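Local coordinates for NAF1 (Saccharomyces cerevisiae, PDB 2V3M), which binds RNA and serves as an assembly factor for box H/ACA snoRNPs, joining the maturing particle before being replaced by GAR1, at residues R68-M73 / D92-L97. Numbering follows the deposited sequence.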
# COMPACT_ATOMS: atom_id res chain seq x y z
N ARG A 68 -18.87 -11.53 -3.53
CA ARG A 68 -19.25 -10.54 -4.52
C ARG A 68 -19.44 -9.08 -4.03
O ARG A 68 -20.07 -8.27 -4.70
CB ARG A 68 -20.42 -11.04 -5.33
CG ARG A 68 -20.04 -12.06 -6.36
CD ARG A 68 -21.16 -12.96 -6.68
NE ARG A 68 -20.67 -14.30 -7.02
CZ ARG A 68 -20.35 -14.70 -8.25
NH1 ARG A 68 -20.41 -13.83 -9.26
NH2 ARG A 68 -19.91 -15.94 -8.50
N THR A 69 -18.85 -8.77 -2.89
CA THR A 69 -18.77 -7.43 -2.42
C THR A 69 -17.81 -6.75 -3.37
O THR A 69 -16.66 -7.15 -3.55
CB THR A 69 -18.25 -7.35 -0.99
OG1 THR A 69 -19.22 -7.91 -0.10
CG2 THR A 69 -18.05 -5.90 -0.64
N LEU A 70 -18.30 -5.72 -4.04
CA LEU A 70 -17.54 -5.04 -5.03
C LEU A 70 -16.47 -4.11 -4.42
O LEU A 70 -16.85 -3.21 -3.62
CB LEU A 70 -18.50 -4.21 -5.82
CG LEU A 70 -17.81 -3.00 -6.51
CD1 LEU A 70 -17.23 -3.50 -7.82
CD2 LEU A 70 -18.68 -1.69 -6.79
N ILE A 71 -15.18 -4.30 -4.80
CA ILE A 71 -14.13 -3.46 -4.33
C ILE A 71 -13.96 -2.21 -5.20
O ILE A 71 -14.16 -1.04 -4.82
CB ILE A 71 -12.85 -4.14 -4.28
CG1 ILE A 71 -12.92 -5.30 -3.26
CG2 ILE A 71 -11.80 -3.04 -3.94
CD1 ILE A 71 -11.66 -6.06 -3.10
N GLY A 72 -13.63 -2.45 -6.43
CA GLY A 72 -13.63 -1.32 -7.37
C GLY A 72 -12.66 -1.61 -8.53
O GLY A 72 -12.32 -2.76 -8.89
N MSE A 73 -12.24 -0.55 -9.18
CA MSE A 73 -11.63 -0.75 -10.49
C MSE A 73 -10.18 -0.50 -10.39
O MSE A 73 -9.72 0.36 -9.61
CB MSE A 73 -12.11 0.29 -11.36
CG MSE A 73 -11.97 -0.12 -12.71
SE MSE A 73 -13.85 -0.06 -12.74
CE MSE A 73 -14.37 0.70 -14.37
N ASP A 92 -14.47 9.63 -2.89
CA ASP A 92 -15.05 10.05 -1.61
C ASP A 92 -16.43 9.56 -1.28
O ASP A 92 -16.77 9.38 -0.11
CB ASP A 92 -15.15 11.55 -1.59
CG ASP A 92 -13.82 12.18 -1.50
OD1 ASP A 92 -12.88 11.61 -2.09
OD2 ASP A 92 -13.73 13.24 -0.82
N SER A 93 -17.25 9.40 -2.30
CA SER A 93 -18.61 8.94 -2.11
C SER A 93 -18.64 7.49 -1.61
O SER A 93 -19.65 7.03 -1.06
CB SER A 93 -19.38 9.10 -3.42
OG SER A 93 -18.61 8.63 -4.52
N LYS A 94 -17.50 6.81 -1.75
CA LYS A 94 -17.41 5.42 -1.33
C LYS A 94 -16.68 5.15 -0.01
O LYS A 94 -16.27 4.05 0.25
CB LYS A 94 -16.94 4.56 -2.50
CG LYS A 94 -18.07 4.39 -3.54
CD LYS A 94 -18.14 2.91 -4.01
CE LYS A 94 -18.58 2.73 -5.49
NZ LYS A 94 -17.63 1.75 -6.20
N LYS A 95 -16.61 6.16 0.83
CA LYS A 95 -16.17 6.01 2.22
C LYS A 95 -16.79 4.85 3.02
O LYS A 95 -16.07 4.16 3.75
CB LYS A 95 -16.41 7.31 2.97
CG LYS A 95 -15.22 7.62 3.85
CD LYS A 95 -15.69 8.21 5.21
CE LYS A 95 -15.33 9.68 5.30
NZ LYS A 95 -15.46 10.43 6.61
N ASN A 96 -18.10 4.65 2.91
CA ASN A 96 -18.74 3.57 3.64
C ASN A 96 -18.19 2.19 3.21
O ASN A 96 -18.07 1.24 4.01
CB ASN A 96 -20.25 3.64 3.50
CG ASN A 96 -20.86 4.73 4.37
OD1 ASN A 96 -22.08 4.81 4.52
ND2 ASN A 96 -20.01 5.59 4.96
N LEU A 97 -17.80 2.11 1.94
CA LEU A 97 -17.32 0.88 1.37
C LEU A 97 -15.89 0.66 1.82
O LEU A 97 -15.51 -0.46 2.17
CB LEU A 97 -17.46 0.94 -0.16
CG LEU A 97 -16.86 -0.29 -0.81
CD1 LEU A 97 -17.69 -1.50 -0.50
CD2 LEU A 97 -16.64 -0.14 -2.33
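Leu97, in the first turn of helix 95-102, reaches across to the backbone of Leu70 and Ile71 in strand 70-73, an outermost strand of the antiparallel sheet in this Gar1-like core domain. With CG anti to the backbone N (chi1 175°), the branched end of Leu97 extends to the strand. CD2 lies 3.3 Å from Leu70 O and 3.6 Å from Ile71 O, while CD1 sits 3.7 Å from Leu70 O. These are van der Waals contacts, and no hydrogen bond joins the segments.

That two successive carbonyls meet one methyl is consistent with the classic beta bulge here, in which Ile71 and Gly72 both face Phe63. Ile71, its psi turned to -62°, directs its side chain away from Leu97 into apolar company that includes Leu65, Ile44 and Leu101. Glycine suits the next position, since at the backbone angles of Gly72 a CB would collide with Ile71 O. Thr69 adds its methyl, CG2, 4.4 Å from Leu97 CD1, whereas its hydroxyl bonds to Asp67. Cutting Leu97 back to an alanine would remove both methyls, which is likely to leave a gap beside the two carbonyls.

Lys94, at the N-cap position, ties the helix start together: Lys94 O accepts a hydrogen bond from Leu97 N at 3.0 Å. Its long, flexible side chain, bent at chi2, chi3 and chi4, suits this partly exposed place by crossing that of Leu70 at about a right angle. Leu70 offers apolar branches to Ile62 and Leu18, and its CD2 lies 3.6 Å from Lys94 NZ.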